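Local coordinates for UPF0255 protein frsA (Vibrio vulnificus, PDB 4I4C), which probably hydrolyses carboxylic esters as a member of the FrsA family of alpha/beta-hydrolase relatives, at residues Gln34-Glu39 against Leu309-Lys314; Met315-Leu320 against Val329-Leu334; Ala182-Thr187 against Pro259-His264. One frame throughout, in Å; residues are numbered along the deposited sequence.

Contact 1 of 3, residues Gln34-Glu39 against Leu309-Lys314; sequences QSLLDE and LQQMPK
Leu36 of helix 31-44 packs on the bend that joins helix 306-309 to helix 314-323, and Leu37 packs on Lys314, the first residue of helix 314-323. The bend is a type I beta turn from Leu309 to Met312, followed by Pro313 at the N-cap position. Met312 touches the bound hexanoic acid, and helix 31-44 covers the outer side of the bend, at the protein surface.

Leu36 sets CG anti to its backbone nitrogen (chi1 178°), which carries both methyls to the turn. Leu36 CD2 lies 3.9 Å from Gln310 O. Leu36 CD1 is 3.7 Å from Gln311 NE2. The Gln311 chain starts away from the helix, and its bend at chi2 (-45°) brings the amide back across Leu36 at about a right angle. Gln311 OE1 has a weak hydrogen bond from Lys43 NZ, farther along helix 31-44. Gln310 NE2 is bonded to Ser335 OG of helix 331-337.

Leu37 is the buried member of the pair. Lys314 is extended at every torsion and crosses it at about a right angle. The charged end passes beyond the leucine, where NZ bonds to Ser24 O. No hydrogen bond joins the two segments. The closest approach is Leu37 CD1 to Lys314 CE, at 4.0 Å.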
loop_
_atom_site.group_PDB
_atom_site.type_symbol
_atom_site.label_atom_id
_atom_site.label_comp_id
_atom_site.label_asym_id
_atom_site.label_seq_id
_atom_site.Cartn_x
_atom_site.Cartn_y
_atom_site.Cartn_z
ATOM N N GLN A 34 -3.183 4.826 -26.762
ATOM C CA GLN A 34 -4.567 5.183 -26.481
ATOM C C GLN A 34 -5.518 4.201 -27.134
ATOM O O GLN A 34 -6.561 3.852 -26.565
ATOM C CB GLN A 34 -4.912 6.599 -26.948
ATOM C CG GLN A 34 -6.352 7.009 -26.597
ATOM C CD GLN A 34 -6.674 6.841 -25.104
ATOM O OE1 GLN A 34 -6.025 7.451 -24.247
ATOM N NE2 GLN A 34 -7.678 6.009 -24.791
ATOM N N SER A 35 -5.161 3.763 -28.338
ATOM C CA SER A 35 -5.973 2.782 -29.056
ATOM C C SER A 35 -6.040 1.456 -28.299
ATOM O O SER A 35 -7.096 0.820 -28.242
ATOM C CB SER A 35 -5.458 2.573 -30.478
ATOM O OG SER A 35 -6.041 1.411 -31.045
ATOM N N LEU A 36 -4.919 1.044 -27.714
ATOM C CA LEU A 36 -4.898 -0.149 -26.854
ATOM C C LEU A 36 -5.770 -0.013 -25.584
ATOM O O LEU A 36 -6.477 -0.954 -25.199
ATOM C CB LEU A 36 -3.460 -0.539 -26.504
ATOM C CG LEU A 36 -3.284 -1.739 -25.575
ATOM C CD1 LEU A 36 -4.133 -2.910 -26.041
ATOM C CD2 LEU A 36 -1.822 -2.130 -25.509
ATOM N N LEU A 37 -5.716 1.154 -24.944
ATOM C CA LEU A 37 -6.574 1.463 -23.804
ATOM C C LEU A 37 -8.061 1.345 -24.151
ATOM O O LEU A 37 -8.856 0.827 -23.361
ATOM C CB LEU A 37 -6.268 2.867 -23.272
ATOM C CG LEU A 37 -4.911 2.987 -22.566
ATOM C CD1 LEU A 37 -4.714 4.379 -22.008
ATOM C CD2 LEU A 37 -4.789 1.936 -21.444
ATOM N N ASP A 38 -8.435 1.825 -25.334
ATOM C CA ASP A 38 -9.819 1.713 -25.781
ATOM C C ASP A 38 -10.221 0.242 -25.935
ATOM O O ASP A 38 -11.300 -0.153 -25.495
ATOM C CB ASP A 38 -10.047 2.504 -27.075
ATOM C CG ASP A 38 -9.736 3.979 -26.918
ATOM O OD1 ASP A 38 -9.934 4.525 -25.807
ATOM O OD2 ASP A 38 -9.283 4.590 -27.910
ATOM N N GLU A 39 -9.350 -0.565 -26.543
ATOM C CA GLU A 39 -9.548 -2.022 -26.604
ATOM C C GLU A 39 -9.827 -2.642 -25.222
ATOM O O GLU A 39 -10.806 -3.370 -25.033
ATOM C CB GLU A 39 -8.314 -2.713 -27.193
ATOM C CG GLU A 39 -8.266 -2.801 -28.701
ATOM C CD GLU A 39 -9.423 -3.588 -29.282
ATOM O OE1 GLU A 39 -9.488 -4.825 -29.088
ATOM O OE2 GLU A 39 -10.271 -2.957 -29.941
ATOM N N LEU A 309 0.399 -7.640 -18.851
ATOM C CA LEU A 309 0.574 -6.247 -18.445
ATOM C C LEU A 309 -0.139 -5.297 -19.408
ATOM O O LEU A 309 -0.729 -4.295 -18.989
ATOM C CB LEU A 309 2.066 -5.904 -18.332
ATOM C CG LEU A 309 2.775 -6.655 -17.196
ATOM C CD1 LEU A 309 4.285 -6.549 -17.307
ATOM C CD2 LEU A 309 2.304 -6.121 -15.855
ATOM N N GLN A 310 -0.102 -5.640 -20.691
ATOM C CA GLN A 310 -0.732 -4.840 -21.736
ATOM C C GLN A 310 -2.264 -4.911 -21.714
ATOM O O GLN A 310 -2.935 -4.175 -22.435
ATOM C CB GLN A 310 -0.217 -5.290 -23.100
ATOM C CG GLN A 310 1.261 -5.020 -23.316
ATOM C CD GLN A 310 1.780 -5.673 -24.581
ATOM O OE1 GLN A 310 1.016 -5.907 -25.518
ATOM N NE2 GLN A 310 3.086 -5.979 -24.614
ATOM N N GLN A 311 -2.811 -5.803 -20.894
ATOM C CA GLN A 311 -4.252 -6.019 -20.854
ATOM C C GLN A 311 -4.878 -5.565 -19.535
ATOM O O GLN A 311 -6.076 -5.694 -19.344
ATOM C CB GLN A 311 -4.585 -7.491 -21.141
ATOM C CG GLN A 311 -4.362 -7.882 -22.593
ATOM C CD GLN A 311 -4.929 -6.851 -23.566
ATOM O OE1 GLN A 311 -6.140 -6.620 -23.616
ATOM N NE2 GLN A 311 -4.049 -6.220 -24.337
ATOM N N MET A 312 -4.041 -5.039 -18.641
ATOM C CA MET A 312 -4.459 -4.473 -17.360
ATOM C C MET A 312 -5.329 -3.222 -17.493
ATOM O O MET A 312 -5.125 -2.426 -18.404
ATOM C CB MET A 312 -3.223 -4.076 -16.562
ATOM C CG MET A 312 -2.437 -5.233 -16.044
ATOM S SD MET A 312 -1.311 -4.604 -14.813
ATOM C CE MET A 312 -0.350 -3.426 -15.777
ATOM N N PRO A 313 -6.277 -3.030 -16.550
ATOM C CA PRO A 313 -7.082 -1.805 -16.542
ATOM C C PRO A 313 -6.206 -0.552 -16.509
ATOM O O PRO A 313 -5.089 -0.592 -16.000
ATOM C CB PRO A 313 -7.909 -1.939 -15.255
ATOM C CG PRO A 313 -8.079 -3.424 -15.106
ATOM C CD PRO A 313 -6.736 -3.996 -15.530
ATOM N N LYS A 314 -6.713 0.546 -17.057
ATOM C CA LYS A 314 -5.942 1.776 -17.161
ATOM C C LYS A 314 -5.410 2.283 -15.822
ATOM O O LYS A 314 -4.340 2.890 -15.771
ATOM C CB LYS A 314 -6.788 2.867 -17.825
ATOM C CG LYS A 314 -6.034 4.155 -18.030
ATOM C CD LYS A 314 -6.893 5.242 -18.693
ATOM C CE LYS A 314 -6.048 6.507 -18.856
ATOM N NZ LYS A 314 -6.844 7.586 -19.507
#

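Contact 2 of 3, residues Met315-Leu320 against Val329-Leu334; sequences MYLDVL and VDIYSL
Leu317 and Leu320, one turn apart on helix 314-323, meet Ile331 and Leu334, one turn apart on helix 331-337. The contact is apolar and buried. Leu317 CD1 touches Ile331 CD1 at 3.9 Å. The branch methyl Ile331 CG2 also comes to Leu317, 4.1 Å from Leu317 CD1 and slightly farther from CD2. The two side chains cross at about a right angle, and one leucine methyl faces both arms of the isoleucine.

Leu334 reaches between the two leucines. With chi1 at -179°, CG stands beside the carbonyl carbon and the side chain is directed to the other helix. Leu334 CD2 lies 4.1 Å from Leu320 CB and 4.2 Å from Leu317 CD2. It also meets the backbone oxygen of Leu317. The side chain of Leu320 is about 5 Å from the bound hexanoic acid.

Further out, Leu37 of helix 31-44 packs on both Leu317 and Ile331, as does Tyr29 of strand 28-29. The carboxylate oxygens of Asp318 are hydrogen-bonded to Tyr29 OH and Tyr49 OH. Val329 pairs by backbone with Gln28 and Met30, in the two-stranded parallel sheet 28-29/328-329. Asp330 caps helix 331-337: Asp330 OD2 accepts from Ser333 N at 2.9 Å, close to straight (161°), on the anti side of the carboxylate. Ser33 OG, from helix 31-44, bonds to Ile331 N in the first turn of helix 331-337.

The helices meet mainly through methyl and methylene groups, with no hydrogen bond between the segments. Such a contact has little directional preference.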
loop_
_atom_site.group_PDB
_atom_site.type_symbol
_atom_site.label_atom_id
_atom_site.label_comp_id
_atom_site.label_asym_id
_atom_site.label_seq_id
_atom_site.Cartn_x
_atom_site.Cartn_y
_atom_site.Cartn_z
ATOM N N MET A 315 -6.151 2.044 -14.737
ATOM C CA MET A 315 -5.707 2.532 -13.421
ATOM C C MET A 315 -4.338 1.982 -13.029
ATOM O O MET A 315 -3.520 2.701 -12.467
ATOM C CB MET A 315 -6.703 2.209 -12.306
ATOM C CG MET A 315 -6.479 3.091 -11.071
ATOM S SD MET A 315 -6.937 2.417 -9.461
ATOM C CE MET A 315 -5.575 1.288 -9.157
ATOM N N TYR A 316 -4.089 0.717 -13.343
ATOM C CA TYR A 316 -2.787 0.106 -13.015
ATOM C C TYR A 316 -1.656 0.680 -13.861
ATOM O O TYR A 316 -0.569 0.984 -13.348
ATOM C CB TYR A 316 -2.840 -1.435 -13.101
ATOM C CG TYR A 316 -3.824 -2.037 -12.101
ATOM C CD1 TYR A 316 -3.446 -2.268 -10.777
ATOM C CD2 TYR A 316 -5.136 -2.346 -12.470
ATOM C CE1 TYR A 316 -4.338 -2.796 -9.852
ATOM C CE2 TYR A 316 -6.041 -2.886 -11.544
ATOM C CZ TYR A 316 -5.627 -3.106 -10.237
ATOM O OH TYR A 316 -6.495 -3.632 -9.302
ATOM N N LEU A 317 -1.911 0.827 -15.155
ATOM C CA LEU A 317 -0.933 1.422 -16.050
ATOM C C LEU A 317 -0.669 2.890 -15.667
ATOM O O LEU A 317 0.467 3.352 -15.745
ATOM C CB LEU A 317 -1.399 1.284 -17.501
ATOM C CG LEU A 317 -1.467 -0.168 -18.001
ATOM C CD1 LEU A 317 -2.239 -0.261 -19.321
ATOM C CD2 LEU A 317 -0.060 -0.738 -18.165
ATOM N N ASP A 318 -1.707 3.604 -15.219
ATOM C CA ASP A 318 -1.541 4.992 -14.769
ATOM C C ASP A 318 -0.650 5.053 -13.521
ATOM O O ASP A 318 0.271 5.872 -13.434
ATOM C CB ASP A 318 -2.892 5.662 -14.458
ATOM C CG ASP A 318 -3.741 5.985 -15.712
ATOM O OD1 ASP A 318 -3.278 5.859 -16.874
ATOM O OD2 ASP A 318 -4.903 6.410 -15.511
ATOM N N VAL A 319 -0.928 4.196 -12.542
ATOM C CA VAL A 319 -0.080 4.119 -11.353
ATOM C C VAL A 319 1.385 3.795 -11.705
ATOM O O VAL A 319 2.311 4.405 -11.163
ATOM C CB VAL A 319 -0.600 3.076 -10.345
ATOM C CG1 VAL A 319 0.458 2.771 -9.282
ATOM C CG2 VAL A 319 -1.877 3.565 -9.699
ATOM N N LEU A 320 1.580 2.844 -12.613
ATOM C CA LEU A 320 2.918 2.454 -13.035
ATOM C C LEU A 320 3.671 3.601 -13.720
ATOM O O LEU A 320 4.835 3.866 -13.400
ATOM C CB LEU A 320 2.859 1.212 -13.924
ATOM C CG LEU A 320 2.478 -0.046 -13.140
ATOM C CD1 LEU A 320 2.202 -1.184 -14.074
ATOM C CD2 LEU A 320 3.598 -0.395 -12.164
ATOM N N VAL A 329 3.271 7.823 -21.996
ATOM C CA VAL A 329 3.379 6.379 -21.877
ATOM C C VAL A 329 3.254 5.644 -23.189
ATOM O O VAL A 329 2.310 5.862 -23.951
ATOM C CB VAL A 329 2.303 5.808 -20.930
ATOM C CG1 VAL A 329 2.532 4.309 -20.696
ATOM C CG2 VAL A 329 2.321 6.551 -19.633
ATOM N N ASP A 330 4.218 4.768 -23.437
ATOM C CA ASP A 330 4.064 3.712 -24.417
ATOM C C ASP A 330 3.865 2.410 -23.648
ATOM O O ASP A 330 4.758 1.969 -22.942
ATOM C CB ASP A 330 5.301 3.617 -25.311
ATOM C CG ASP A 330 5.114 2.632 -26.431
ATOM O OD1 ASP A 330 4.905 3.076 -27.578
ATOM O OD2 ASP A 330 5.156 1.414 -26.155
ATOM N N ILE A 331 2.687 1.807 -23.775
ATOM C CA ILE A 331 2.349 0.614 -22.997
ATOM C C ILE A 331 3.229 -0.588 -23.332
ATOM O O ILE A 331 3.587 -1.372 -22.450
ATOM C CB ILE A 331 0.853 0.239 -23.162
ATOM C CG1 ILE A 331 -0.026 1.456 -22.820
ATOM C CG2 ILE A 331 0.504 -0.961 -22.313
ATOM C CD1 ILE A 331 -1.530 1.206 -22.895
ATOM N N TYR A 332 3.582 -0.734 -24.603
ATOM C CA TYR A 332 4.378 -1.880 -25.026
ATOM C C TYR A 332 5.758 -1.799 -24.386
ATOM O O TYR A 332 6.288 -2.792 -23.903
ATOM C CB TYR A 332 4.490 -1.936 -26.551
ATOM C CG TYR A 332 3.154 -1.841 -27.248
ATOM C CD1 TYR A 332 2.328 -2.952 -27.372
ATOM C CD2 TYR A 332 2.710 -0.629 -27.769
ATOM C CE1 TYR A 332 1.098 -2.862 -28.003
ATOM C CE2 TYR A 332 1.486 -0.525 -28.402
ATOM C CZ TYR A 332 0.681 -1.644 -28.517
ATOM O OH TYR A 332 -0.539 -1.529 -29.152
ATOM N N SER A 333 6.323 -0.601 -24.376
ATOM C CA SER A 333 7.623 -0.396 -23.762
ATOM C C SER A 333 7.551 -0.571 -22.243
ATOM O O SER A 333 8.366 -1.277 -21.666
ATOM C CB SER A 333 8.173 0.972 -24.124
ATOM O OG SER A 333 9.373 1.211 -23.425
ATOM N N LEU A 334 6.573 0.070 -21.605
ATOM C CA LEU A 334 6.336 -0.123 -20.173
ATOM C C LEU A 334 6.221 -1.599 -19.749
ATOM O O LEU A 334 6.781 -2.009 -18.727
ATOM C CB LEU A 334 5.083 0.638 -19.741
ATOM C CG LEU A 334 4.664 0.581 -18.271
ATOM C CD1 LEU A 334 5.847 0.912 -17.400
ATOM C CD2 LEU A 334 3.506 1.563 -18.002
#

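Contact 3 of 3, residues Ala182-Thr187 against Pro259-His264; sequences AHLHLT and PYVDHH
Strand 178-186 belongs to the mixed central sheet of the alpha/beta-hydrolase domain, and here one of its faces packs on Tyr260 and Val261, in the segment that leads into strand 266-271. Leu184 and Leu186 alternate with residues of the opposite face and both point to the incoming segment. Leu184 CD1 meets Val261 CG1 at 3.8 Å, and the two side chains cross obliquely. Having CG anti to the backbone nitrogen (chi1 179°) takes the methyls of Leu184 out from the strand. Its other methyl, Leu184 CD2, lies 4.3 Å from Tyr260 CB.

Across this contact, Leu186 meets Tyr260. Both Leu186 methyls, CD1 and CD2, lie 4.2 Å from Tyr260 CB, and Leu186 CD2 is 3.9 Å from Tyr260 O. The tyrosine ring leads away from the strand, so its root makes the contact. The ring has a cation-pi partner in Lys169, on strand 167-175, which pairs with strand 178-186.

Val261 also packs on Val195 of the sheet and on Leu255. Beyond it, Asp262 OD1 accepts from His264 N at 2.9 Å, an Asx turn where the chain turns its corner. The donor stands well out of the carboxylate plane, by 53°. On the other face of strand 178-186, His185 is held by Tyr157 OH and the Met224 carbonyl. The sheet has eight mostly parallel strands in the order 1-2-4-3-5-6-7-8. Strand 178-186 is the second, antiparallel one, as in the alpha/beta-hydrolase fold.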
loop_
_atom_site.group_PDB
_atom_site.type_symbol
_atom_site.label_atom_id
_atom_site.label_comp_id
_atom_site.label_asym_id
_atom_site.label_seq_id
_atom_site.Cartn_x
_atom_site.Cartn_y
_atom_site.Cartn_z
ATOM N N ALA A 182 9.667 7.617 8.144
ATOM C CA ALA A 182 9.022 6.399 8.622
ATOM C C ALA A 182 8.230 6.652 9.906
ATOM O O ALA A 182 8.527 7.579 10.659
ATOM C CB ALA A 182 10.071 5.282 8.825
ATOM N N HIS A 183 7.220 5.831 10.161
ATOM C CA HIS A 183 6.429 5.995 11.375
ATOM C C HIS A 183 6.580 4.796 12.314
ATOM O O HIS A 183 6.194 3.682 11.982
ATOM C CB HIS A 183 4.952 6.221 11.042
ATOM C CG HIS A 183 4.671 7.537 10.388
ATOM N ND1 HIS A 183 4.966 7.793 9.066
ATOM C CD2 HIS A 183 4.124 8.679 10.876
ATOM C CE1 HIS A 183 4.607 9.029 8.766
ATOM N NE2 HIS A 183 4.094 9.587 9.851
ATOM N N LEU A 184 7.126 5.051 13.498
ATOM C CA LEU A 184 7.327 4.018 14.508
ATOM C C LEU A 184 6.193 4.032 15.520
ATOM O O LEU A 184 6.010 5.003 16.241
ATOM C CB LEU A 184 8.671 4.230 15.218
ATOM C CG LEU A 184 9.066 3.252 16.329
ATOM C CD1 LEU A 184 9.254 1.824 15.781
ATOM C CD2 LEU A 184 10.343 3.743 17.025
ATOM N N HIS A 185 5.426 2.954 15.552
ATOM C CA HIS A 185 4.302 2.803 16.462
ATOM C C HIS A 185 4.705 1.901 17.621
ATOM O O HIS A 185 5.049 0.741 17.408
ATOM C CB HIS A 185 3.126 2.149 15.733
ATOM C CG HIS A 185 2.765 2.822 14.448
ATOM N ND1 HIS A 185 3.599 2.843 13.358
ATOM C CD2 HIS A 185 1.648 3.506 14.091
ATOM C CE1 HIS A 185 3.015 3.515 12.373
ATOM N NE2 HIS A 185 1.836 3.924 12.796
ATOM N N LEU A 186 4.641 2.420 18.842
ATOM C CA LEU A 186 5.007 1.631 20.019
ATOM C C LEU A 186 3.854 1.537 21.018
ATOM O O LEU A 186 3.087 2.480 21.168
ATOM C CB LEU A 186 6.222 2.255 20.692
ATOM C CG LEU A 186 7.420 2.454 19.775
ATOM C CD1 LEU A 186 8.052 3.802 20.044
ATOM C CD2 LEU A 186 8.434 1.322 19.962
ATOM N N THR A 187 3.728 0.399 21.701
ATOM C CA THR A 187 2.719 0.256 22.753
ATOM C C THR A 187 3.112 1.083 23.970
ATOM O O THR A 187 2.261 1.649 24.674
ATOM C CB THR A 187 2.547 -1.200 23.185
ATOM O OG1 THR A 187 3.819 -1.723 23.576
ATOM C CG2 THR A 187 2.002 -2.033 22.039
ATOM N N PRO A 259 16.946 3.211 20.183
ATOM C CA PRO A 259 16.909 2.400 21.400
ATOM C C PRO A 259 15.503 1.934 21.764
ATOM O O PRO A 259 15.376 1.058 22.620
ATOM C CB PRO A 259 17.450 3.359 22.463
ATOM C CG PRO A 259 17.033 4.702 21.978
ATOM C CD PRO A 259 17.083 4.648 20.478
ATOM N N TYR A 260 14.467 2.505 21.142
ATOM C CA TYR A 260 13.097 2.085 21.443
ATOM C C TYR A 260 12.785 0.681 20.898
ATOM O O TYR A 260 11.837 0.032 21.342
ATOM C CB TYR A 260 12.072 3.097 20.922
ATOM C CG TYR A 260 12.317 4.530 21.365
ATOM C CD1 TYR A 260 12.156 4.907 22.695
ATOM C CD2 TYR A 260 12.703 5.505 20.449
ATOM C CE1 TYR A 260 12.382 6.216 23.100
ATOM C CE2 TYR A 260 12.930 6.816 20.843
ATOM C CZ TYR A 260 12.766 7.166 22.169
ATOM O OH TYR A 260 12.984 8.470 22.565
ATOM N N VAL A 261 13.580 0.218 19.940
ATOM C CA VAL A 261 13.376 -1.115 19.367
ATOM C C VAL A 261 14.508 -2.077 19.739
ATOM O O VAL A 261 15.646 -1.660 19.937
ATOM C CB VAL A 261 13.213 -1.071 17.822
ATOM C CG1 VAL A 261 11.960 -0.270 17.425
ATOM C CG2 VAL A 261 14.453 -0.478 17.170
ATOM N N ASP A 262 14.165 -3.356 19.864
ATOM C CA ASP A 262 15.149 -4.424 20.018
ATOM C C ASP A 262 15.587 -4.825 18.631
ATOM O O ASP A 262 14.871 -5.549 17.949
ATOM C CB ASP A 262 14.525 -5.620 20.750
ATOM C CG ASP A 262 15.445 -6.850 20.791
ATOM O OD1 ASP A 262 16.638 -6.749 20.426
ATOM O OD2 ASP A 262 14.964 -7.933 21.196
ATOM N N HIS A 263 16.768 -4.367 18.212
ATOM C CA HIS A 263 17.224 -4.616 16.841
ATOM C C HIS A 263 17.641 -6.065 16.604
ATOM O O HIS A 263 17.940 -6.459 15.477
ATOM C CB HIS A 263 18.343 -3.652 16.423
ATOM C CG HIS A 263 19.517 -3.647 17.351
ATOM N ND1 HIS A 263 19.652 -2.734 18.376
ATOM C CD2 HIS A 263 20.614 -4.437 17.400
ATOM C CE1 HIS A 263 20.783 -2.966 19.018
ATOM N NE2 HIS A 263 21.383 -3.995 18.448
ATOM N N HIS A 264 17.639 -6.866 17.664
ATOM C CA HIS A 264 17.912 -8.291 17.511
ATOM C C HIS A 264 16.629 -9.085 17.226
ATOM O O HIS A 264 16.687 -10.275 16.899
ATOM C CB HIS A 264 18.666 -8.836 18.731
ATOM C CG HIS A 264 20.014 -8.209 18.928
ATOM N ND1 HIS A 264 21.061 -8.412 18.053
ATOM C CD2 HIS A 264 20.480 -7.374 19.886
ATOM C CE1 HIS A 264 22.117 -7.732 18.469
ATOM N NE2 HIS A 264 21.791 -7.092 19.578
#

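Contacts 1 and 2 are neighbours, with centres 9 Å apart. Leu37 of contact 1 packs on both Leu317 and Ile331 of contact 2, so helices 31-44, 314-323 and 331-337 come together there; Leu37 CD2 is 3.6 Å from Ile331 CD1. Met312, in the loop before helix 314-323, puts its CE 3.6 Å from Leu317 CD2. Met312 also touches the hexanoic acid, while the side chain of Leu320 in contact 2 comes to about 5 Å. Gly201, Leu202, Arg272 and Phe273 complete that pocket. Contact 3 lies on the opposite side of the chain's centre, on the central sheet. Its centre is about 43 Å from that of contact 1 and about 37 Å from that of contact 2.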